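Local coordinates for 2-oxoglutarate (2OG) and Fe(II)-dependent oxygenase superfamily protein (PDB 6KWA) that probably catalyses the irreversible, 2-oxoglutarate-dependent oxidation of the auxin indole-3-acetic acid to inactive 2-oxoindole-3-acetic acid, at residues Met44-Ile49 / Arg238-Ala242; Gly68-Arg72 / Ser147-Ile151; Phe156-Gly162 / Cys232-Thr236. All coordinates share one frame; numbering follows the deposited sequence.

Interaction 1. Residues Met44-Ile49 / Arg238-Ala242; sequences MKKTVI and RYSIA
Ile49 lies over the ring of Tyr239 where helix 38-51 packs on strand 237-245, an example of how a helix seats itself on a sheet through alternate residues of one strand. The Ile49 chain can be followed outward. Its CB branches with CG1 beside the backbone N (chi1 -65°), which sets CG1 above the middle of the ring, 3.5 Å from the Tyr239 centroid and almost on the normal, a CH-pi contact. From there CD1 runs on past the CD2-CE2 side of the Tyr239 ring, 4.0 Å from CE2, while the other branch, CG2, settles near the phenol OH. The two side chains cross at about a right angle. The preceding residue, Val48, splits its methyls: CG1 meets Tyr239 CD1 at 4.0 Å and CG2 meets Ile241 CG1. Ile241 ends against Met44, its CD1 3.5 Å from Met44 CG. Lys45 extends past Tyr239 CB to salt bridges with Asp181 and Glu182. Replacing Tyr239 by an alanine would probably leave Ile49 CG1 without the ring face it rests on and open a gap beside Val48. Arg238 and Ser240, which bind 2-oxoglutarate in this protein, point away from the helix, so the strand turns one side to helical packing and the other to the cosubstrate pocket, as in the double-stranded beta-helix fold of these oxygenases.

Interaction 2. Residues Gly68-Arg72 / Ser147-Ile151; sequences GSGYR and SQFRI
The loop Gly68-Arg72 passes the start of strand 147-155 without pairing with it: the closest CA atoms, those of Ser69 and Arg150, are 7.4 Å apart, and side chains bridge the interval. Gly68 has a positive phi, a conformation that favours glycine because a CB would press on the preceding carbonyl O.

Arg150 carries the contact. Its chain leaves with CG anti to the backbone N (chi1 -164°) and bends at chi2, which brings the guanidinium up to the loop carbonyls. There two nitrogens grip a single atom end-on: Gly70 O receives Arg150 NH1 at 2.8 Å and Arg150 NH2 at 3.2 Å, the first bond the straighter (159° at the hydrogen, against 138°). The oxygen lies in the guanidinium plane, whereas Gly68 O sits over one face, 3.1 Å from Arg150 NH1 and poorly angled for a bond. At the edge, Arg72 CG approaches Arg150 NH2 to 3.5 Å. The Arg72 guanidinium is turned nearly perpendicular to that of Arg150 and goes elsewhere, its NH1 bonding Tyr71 O and its NH2 forming a salt bridge with Asp64. Two residues earlier on the strand, Gln148 stretches out until its NE2 lies 3.6 Å from Ser69 CA.

Asp64 also accepts from the backbone N of Gly68 and Gly70, so the loop that presents its carbonyls to Arg150 is itself braced. The chemistry implies that a buried arginine here is met mainly by main-chain oxygen, a partner that is likely to stabilise its positive charge through dipoles without neutralising it.

Interaction 3. Residues Phe156-Gly162 / Cys232-Thr236; sequences FKPETVG and CKEAT
Phe156 and Cys232 meet where two loops of the double-stranded beta-helix fold run side by side, one joining strands 147-155 and 164-169, the other joining 228-231 and 237-245; it is an example of loops held by main chain at their ends and by side-chain packing between. Two backbone hydrogen bonds bracket the contact. Phe156 N gives a 2.9 Å bond to Thr236 O, and Gly162 N gives a longer one, 3.3 Å, to Cys232 O. Within the first loop, Thr160 N bonds Lys157 O and closes a turn.

Sulfur and ring make the second group. Cys232 CB lies over one face of Phe156, 4.1 Å from its centroid, and SG, anti to the backbone N (chi1 169°), stands obliquely to the ring in a sulfur-aromatic contact while reaching back to Val161 CA, 3.4 Å away.

Apolar packing completes the set. Thr160 CG2 touches Cys232 CB, and Val161 CG2 lies against Ala235. The methyl of Ala235 lies against the Lys157-Pro158 peptide, with Ala235 CB 3.4 Å from Pro158 N.

In the fold
Interactions 1 and 2 share one sheet, in which strands 237-245 and 147-155 are neighbours. Ala242 N lies 2.8 Å from Arg150 O, a probable hydrogen bond, and Phe149 packs against both Ile241 and Met44, its CZ 3.7 Å from Met44 CE. Interaction 3 stands apart from interaction 2, nearest atoms about 13 Å away, but reaches interaction 1 through Phe156 CE2, 4.2 Å from Arg238 CD. All adjoin the 2-oxoglutarate site: interaction 1 contains Arg238 and Ser240, the Arg150 side chain comes about 4 Å from that of Asn152, and the Phe156 side chain about 4 Å from those of Tyr154 and Arg238. The magnesium ion lies about 9 Å from the Arg150 side chain.

Interaction 1. Residues Met44-Ile49 / Arg238-Ala242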
loop_
_atom_site.group_PDB
_atom_site.type_symbol
_atom_site.label_atom_id
_atom_site.label_comp_id
_atom_site.label_asym_id
_atom_site.label_seq_id
_atom_site.Cartn_x
_atom_site.Cartn_y
_atom_site.Cartn_z
ATOM N N MET A 44 -13.046 -9.167 0.383
ATOM C CA MET A 44 -12.362 -8.297 1.326
ATOM C C MET A 44 -13.019 -6.922 1.332
ATOM O O MET A 44 -13.263 -6.357 2.399
ATOM C CB MET A 44 -10.866 -8.192 1.013
ATOM C CG MET A 44 -10.094 -7.365 2.044
ATOM S SD MET A 44 -9.964 -8.149 3.653
ATOM C CE MET A 44 -10.501 -6.845 4.743
ATOM N N LYS A 45 -13.353 -6.401 0.160
ATOM C CA LYS A 45 -13.964 -5.078 0.113
ATOM C C LYS A 45 -15.357 -5.058 0.790
ATOM O O LYS A 45 -15.719 -4.074 1.446
ATOM C CB LYS A 45 -14.071 -4.583 -1.325
ATOM C CG LYS A 45 -14.536 -3.151 -1.404
ATOM C CD LYS A 45 -14.862 -2.721 -2.821
ATOM C CE LYS A 45 -15.416 -1.305 -2.844
ATOM N NZ LYS A 45 -16.014 -0.990 -4.177
ATOM N N LYS A 46 -16.127 -6.136 0.651
ATOM C CA LYS A 46 -17.428 -6.199 1.300
ATOM C C LYS A 46 -17.239 -6.256 2.817
ATOM O O LYS A 46 -17.967 -5.606 3.567
ATOM C CB LYS A 46 -18.209 -7.433 0.844
ATOM C CG LYS A 46 -18.592 -7.491 -0.631
ATOM C CD LYS A 46 -19.426 -8.771 -0.865
ATOM C CE LYS A 46 -19.967 -8.872 -2.281
ATOM N NZ LYS A 46 -18.833 -9.221 -3.195
ATOM N N THR A 47 -16.266 -7.047 3.262
ATOM C CA THR A 47 -15.955 -7.144 4.693
ATOM C C THR A 47 -15.612 -5.743 5.221
ATOM O O THR A 47 -16.038 -5.374 6.303
ATOM C CB THR A 47 -14.795 -8.116 4.957
ATOM O OG1 THR A 47 -15.165 -9.418 4.515
ATOM C CG2 THR A 47 -14.414 -8.198 6.434
ATOM N N VAL A 48 -14.843 -4.983 4.435
ATOM C CA VAL A 48 -14.407 -3.641 4.806
ATOM C C VAL A 48 -15.572 -2.669 4.982
ATOM O O VAL A 48 -15.626 -1.904 5.944
ATOM C CB VAL A 48 -13.448 -3.042 3.750
ATOM C CG1 VAL A 48 -13.351 -1.517 3.916
ATOM C CG2 VAL A 48 -12.052 -3.704 3.836
ATOM N N ILE A 49 -16.475 -2.672 4.012
ATOM C CA ILE A 49 -17.667 -1.868 4.112
ATOM C C ILE A 49 -18.413 -2.266 5.384
ATOM O O ILE A 49 -18.895 -1.414 6.129
ATOM C CB ILE A 49 -18.542 -2.026 2.870
ATOM C CG1 ILE A 49 -17.800 -1.462 1.657
ATOM C CG2 ILE A 49 -19.863 -1.326 3.054
ATOM C CD1 ILE A 49 -18.498 -1.718 0.310
ATOM N N ARG A 238 -16.051 6.069 -0.602
ATOM C CA ARG A 238 -14.953 5.406 -1.284
ATOM C C ARG A 238 -14.228 4.515 -0.259
ATOM O O ARG A 238 -14.028 4.920 0.889
ATOM C CB ARG A 238 -14.055 6.472 -1.923
ATOM C CG ARG A 238 -12.784 6.014 -2.588
ATOM C CD ARG A 238 -12.114 7.226 -3.253
ATOM N NE ARG A 238 -10.875 6.851 -3.931
ATOM C CZ ARG A 238 -9.723 6.648 -3.303
ATOM N NH1 ARG A 238 -9.667 6.769 -1.988
ATOM N NH2 ARG A 238 -8.632 6.304 -3.978
ATOM N N TYR A 239 -13.919 3.281 -0.638
ATOM C CA TYR A 239 -13.250 2.347 0.256
ATOM C C TYR A 239 -11.965 1.857 -0.383
ATOM O O TYR A 239 -11.972 1.518 -1.546
ATOM C CB TYR A 239 -14.150 1.157 0.552
ATOM C CG TYR A 239 -15.451 1.525 1.239
ATOM C CD1 TYR A 239 -15.534 1.601 2.624
ATOM C CD2 TYR A 239 -16.589 1.815 0.493
ATOM C CE1 TYR A 239 -16.705 1.949 3.246
ATOM C CE2 TYR A 239 -17.783 2.155 1.109
ATOM C CZ TYR A 239 -17.839 2.220 2.484
ATOM O OH TYR A 239 -19.015 2.563 3.112
ATOM N N SER A 240 -10.866 1.816 0.358
ATOM C CA SER A 240 -9.605 1.298 -0.192
ATOM C C SER A 240 -8.932 0.413 0.839
ATOM O O SER A 240 -9.146 0.563 2.064
ATOM C CB SER A 240 -8.679 2.422 -0.645
ATOM O OG SER A 240 -8.063 3.056 0.454
ATOM N N ILE A 241 -8.182 -0.560 0.348
ATOM C CA ILE A 241 -7.417 -1.430 1.222
ATOM C C ILE A 241 -5.936 -1.263 0.924
ATOM O O ILE A 241 -5.518 -1.504 -0.223
ATOM C CB ILE A 241 -7.785 -2.899 1.014
ATOM C CG1 ILE A 241 -9.304 -3.070 1.032
ATOM C CG2 ILE A 241 -7.066 -3.736 2.014
ATOM C CD1 ILE A 241 -9.800 -4.334 0.289
ATOM N N ALA A 242 -5.140 -0.894 1.932
ATOM C CA ALA A 242 -3.694 -0.691 1.721
ATOM C C ALA A 242 -2.894 -1.652 2.569
ATOM O O ALA A 242 -3.221 -1.888 3.744
ATOM C CB ALA A 242 -3.288 0.747 2.038
#

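Interaction 2. Residues Gly68-Arg72 / Ser147-Ile151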
loop_
_atom_site.group_PDB
_atom_site.type_symbol
_atom_site.label_atom_id
_atom_site.label_comp_id
_atom_site.label_asym_id
_atom_site.label_seq_id
_atom_site.Cartn_x
_atom_site.Cartn_y
_atom_site.Cartn_z
ATOM N N GLY A 68 -0.618 5.118 15.204
ATOM C CA GLY A 68 -1.410 5.280 13.997
ATOM C C GLY A 68 -1.827 3.990 13.305
ATOM O O GLY A 68 -2.487 4.037 12.272
ATOM N N SER A 69 -1.465 2.835 13.856
ATOM C CA SER A 69 -1.779 1.590 13.169
ATOM C C SER A 69 -3.219 1.171 13.382
ATOM O O SER A 69 -3.726 0.337 12.647
ATOM C CB SER A 69 -0.861 0.452 13.612
ATOM O OG SER A 69 -1.335 -0.210 14.770
ATOM N N GLY A 70 -3.856 1.729 14.410
ATOM C CA GLY A 70 -5.223 1.385 14.759
ATOM C C GLY A 70 -6.272 2.322 14.195
ATOM O O GLY A 70 -6.062 2.960 13.171
ATOM N N TYR A 71 -7.406 2.413 14.889
ATOM C CA TYR A 71 -8.541 3.189 14.411
ATOM C C TYR A 71 -8.327 4.684 14.406
ATOM O O TYR A 71 -7.750 5.234 15.336
ATOM C CB TYR A 71 -9.759 2.882 15.279
ATOM C CG TYR A 71 -11.010 3.627 14.870
ATOM C CD1 TYR A 71 -11.512 3.520 13.591
ATOM C CD2 TYR A 71 -11.701 4.421 15.778
ATOM C CE1 TYR A 71 -12.660 4.178 13.217
ATOM C CE2 TYR A 71 -12.864 5.081 15.411
ATOM C CZ TYR A 71 -13.332 4.955 14.136
ATOM O OH TYR A 71 -14.476 5.611 13.764
ATOM N N ARG A 72 -8.805 5.352 13.359
ATOM C CA ARG A 72 -8.855 6.804 13.352
ATOM C C ARG A 72 -10.185 7.299 12.813
ATOM O O ARG A 72 -10.553 6.997 11.681
ATOM C CB ARG A 72 -7.712 7.402 12.522
ATOM C CG ARG A 72 -6.354 7.329 13.175
ATOM C CD ARG A 72 -6.329 8.110 14.473
ATOM N NE ARG A 72 -4.983 8.154 15.029
ATOM C CZ ARG A 72 -4.426 7.180 15.740
ATOM N NH1 ARG A 72 -5.115 6.075 16.022
ATOM N NH2 ARG A 72 -3.182 7.323 16.191
ATOM N N SER A 147 4.823 -6.072 8.104
ATOM C CA SER A 147 3.873 -5.377 7.258
ATOM C C SER A 147 2.725 -4.848 8.098
ATOM O O SER A 147 2.548 -5.242 9.246
ATOM C CB SER A 147 3.355 -6.276 6.149
ATOM O OG SER A 147 4.406 -6.610 5.278
ATOM N N GLN A 148 1.988 -3.913 7.518
ATOM C CA GLN A 148 0.881 -3.239 8.172
ATOM C C GLN A 148 -0.322 -3.199 7.244
ATOM O O GLN A 148 -0.209 -2.928 6.052
ATOM C CB GLN A 148 1.284 -1.823 8.579
ATOM C CG GLN A 148 0.182 -0.963 9.193
ATOM C CD GLN A 148 0.728 0.372 9.673
ATOM O OE1 GLN A 148 1.944 0.554 9.741
ATOM N NE2 GLN A 148 -0.151 1.334 9.938
ATOM N N PHE A 149 -1.475 -3.517 7.812
ATOM C CA PHE A 149 -2.724 -3.534 7.089
ATOM C C PHE A 149 -3.523 -2.279 7.456
ATOM O O PHE A 149 -3.588 -1.920 8.629
ATOM C CB PHE A 149 -3.431 -4.823 7.448
ATOM C CG PHE A 149 -4.714 -5.056 6.738
ATOM C CD1 PHE A 149 -4.734 -5.390 5.392
ATOM C CD2 PHE A 149 -5.909 -5.055 7.451
ATOM C CE1 PHE A 149 -5.944 -5.665 4.757
ATOM C CE2 PHE A 149 -7.116 -5.322 6.832
ATOM C CZ PHE A 149 -7.137 -5.623 5.476
ATOM N N ARG A 150 -4.106 -1.597 6.471
ATOM C CA ARG A 150 -4.952 -0.454 6.780
ATOM C C ARG A 150 -6.115 -0.386 5.808
ATOM O O ARG A 150 -5.919 -0.422 4.592
ATOM C CB ARG A 150 -4.156 0.857 6.722
ATOM C CG ARG A 150 -4.853 2.037 7.409
ATOM C CD ARG A 150 -3.868 3.042 8.017
ATOM N NE ARG A 150 -4.533 4.088 8.794
ATOM C CZ ARG A 150 -4.960 3.917 10.049
ATOM N NH1 ARG A 150 -4.825 2.745 10.638
ATOM N NH2 ARG A 150 -5.550 4.901 10.715
ATOM N N ILE A 151 -7.328 -0.251 6.330
ATOM C CA ILE A 151 -8.483 -0.131 5.451
ATOM C C ILE A 151 -9.068 1.241 5.674
ATOM O O ILE A 151 -9.101 1.761 6.795
ATOM C CB ILE A 151 -9.530 -1.214 5.700
ATOM C CG1 ILE A 151 -10.048 -1.175 7.136
ATOM C CG2 ILE A 151 -8.935 -2.590 5.406
ATOM C CD1 ILE A 151 -11.036 -2.301 7.458
#

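Interaction 3. Residues Phe156-Gly162 / Cys232-Thr236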
loop_
_atom_site.group_PDB
_atom_site.type_symbol
_atom_site.label_atom_id
_atom_site.label_comp_id
_atom_site.label_asym_id
_atom_site.label_seq_id
_atom_site.Cartn_x
_atom_site.Cartn_y
_atom_site.Cartn_z
ATOM N N PHE A 156 -16.801 11.820 0.884
ATOM C CA PHE A 156 -16.799 13.115 0.186
ATOM C C PHE A 156 -18.228 13.644 0.045
ATOM O O PHE A 156 -19.107 12.950 -0.458
ATOM C CB PHE A 156 -16.106 12.964 -1.188
ATOM C CG PHE A 156 -14.666 12.529 -1.076
ATOM C CD1 PHE A 156 -13.834 13.104 -0.124
ATOM C CD2 PHE A 156 -14.167 11.500 -1.853
ATOM C CE1 PHE A 156 -12.536 12.704 0.003
ATOM C CE2 PHE A 156 -12.863 11.094 -1.721
ATOM C CZ PHE A 156 -12.047 11.702 -0.787
ATOM N N LYS A 157 -18.441 14.866 0.524
ATOM C CA LYS A 157 -19.735 15.551 0.461
ATOM C C LYS A 157 -19.729 16.595 -0.653
ATOM O O LYS A 157 -18.657 16.910 -1.147
ATOM C CB LYS A 157 -20.041 16.221 1.802
ATOM C CG LYS A 157 -21.338 15.681 2.443
ATOM C CD LYS A 157 -21.218 15.295 3.941
ATOM C CE LYS A 157 -22.401 14.464 4.295
ATOM N NZ LYS A 157 -22.432 14.300 5.812
ATOM N N PRO A 158 -20.909 17.140 -1.052
ATOM C CA PRO A 158 -20.959 17.965 -2.275
ATOM C C PRO A 158 -20.042 19.185 -2.253
ATOM O O PRO A 158 -19.666 19.674 -3.317
ATOM C CB PRO A 158 -22.422 18.395 -2.340
ATOM C CG PRO A 158 -23.141 17.241 -1.762
ATOM C CD PRO A 158 -22.270 16.747 -0.634
ATOM N N GLU A 159 -19.669 19.649 -1.064
ATOM C CA GLU A 159 -18.774 20.790 -0.956
ATOM C C GLU A 159 -17.329 20.395 -1.260
ATOM O O GLU A 159 -16.508 21.248 -1.610
ATOM C CB GLU A 159 -18.861 21.414 0.444
ATOM C CG GLU A 159 -17.980 22.668 0.640
ATOM C CD GLU A 159 -18.396 23.863 -0.229
ATOM O OE1 GLU A 159 -19.506 23.842 -0.804
ATOM O OE2 GLU A 159 -17.604 24.826 -0.345
ATOM N N THR A 160 -17.020 19.106 -1.141
ATOM C CA THR A 160 -15.652 18.633 -1.344
ATOM C C THR A 160 -15.312 18.473 -2.825
ATOM O O THR A 160 -14.139 18.487 -3.204
ATOM C CB THR A 160 -15.410 17.270 -0.641
ATOM O OG1 THR A 160 -15.972 17.301 0.677
ATOM C CG2 THR A 160 -13.917 16.962 -0.549
ATOM N N VAL A 161 -16.344 18.328 -3.655
ATOM C CA VAL A 161 -16.144 18.082 -5.082
ATOM C C VAL A 161 -15.294 19.168 -5.716
ATOM O O VAL A 161 -15.569 20.356 -5.566
ATOM C CB VAL A 161 -17.481 17.958 -5.842
ATOM C CG1 VAL A 161 -17.227 17.670 -7.312
ATOM C CG2 VAL A 161 -18.325 16.846 -5.235
ATOM N N GLY A 162 -14.248 18.740 -6.415
ATOM C CA GLY A 162 -13.339 19.652 -7.086
ATOM C C GLY A 162 -12.106 20.002 -6.270
ATOM O O GLY A 162 -11.217 20.692 -6.764
ATOM N N CYS A 232 -10.990 14.566 -4.786
ATOM C CA CYS A 232 -12.421 14.305 -4.832
ATOM C C CYS A 232 -13.014 14.632 -6.201
ATOM O O CYS A 232 -12.896 15.757 -6.671
ATOM C CB CYS A 232 -13.142 15.107 -3.753
ATOM S SG CYS A 232 -14.917 15.070 -3.960
ATOM N N LYS A 233 -13.696 13.670 -6.820
ATOM C CA LYS A 233 -14.222 13.876 -8.168
ATOM C C LYS A 233 -15.747 13.919 -8.098
ATOM O O LYS A 233 -16.407 14.521 -8.948
ATOM C CB LYS A 233 -13.779 12.768 -9.144
ATOM C CG LYS A 233 -12.306 12.817 -9.599
ATOM C CD LYS A 233 -11.964 11.710 -10.625
ATOM C CE LYS A 233 -11.835 10.325 -9.989
ATOM N NZ LYS A 233 -11.194 9.308 -10.893
ATOM N N GLU A 234 -16.301 13.289 -7.067
ATOM C CA GLU A 234 -17.746 13.269 -6.858
ATOM C C GLU A 234 -18.073 13.036 -5.385
ATOM O O GLU A 234 -17.378 12.277 -4.710
ATOM C CB GLU A 234 -18.403 12.210 -7.737
ATOM C CG GLU A 234 -17.818 10.829 -7.573
ATOM C CD GLU A 234 -18.503 9.834 -8.466
ATOM O OE1 GLU A 234 -19.297 10.282 -9.322
ATOM O OE2 GLU A 234 -18.263 8.615 -8.306
ATOM N N ALA A 235 -19.118 13.699 -4.892
ATOM C CA ALA A 235 -19.593 13.481 -3.524
ATOM C C ALA A 235 -20.073 12.045 -3.373
ATOM O O ALA A 235 -21.170 11.680 -3.801
ATOM C CB ALA A 235 -20.698 14.459 -3.166
ATOM N N THR A 236 -19.210 11.219 -2.796
ATOM C CA THR A 236 -19.481 9.796 -2.707
ATOM C C THR A 236 -18.730 9.105 -1.548
ATOM O O THR A 236 -17.942 9.739 -0.823
ATOM C CB THR A 236 -19.138 9.124 -4.049
ATOM O OG1 THR A 236 -19.672 7.795 -4.075
ATOM C CG2 THR A 236 -17.637 9.067 -4.234
#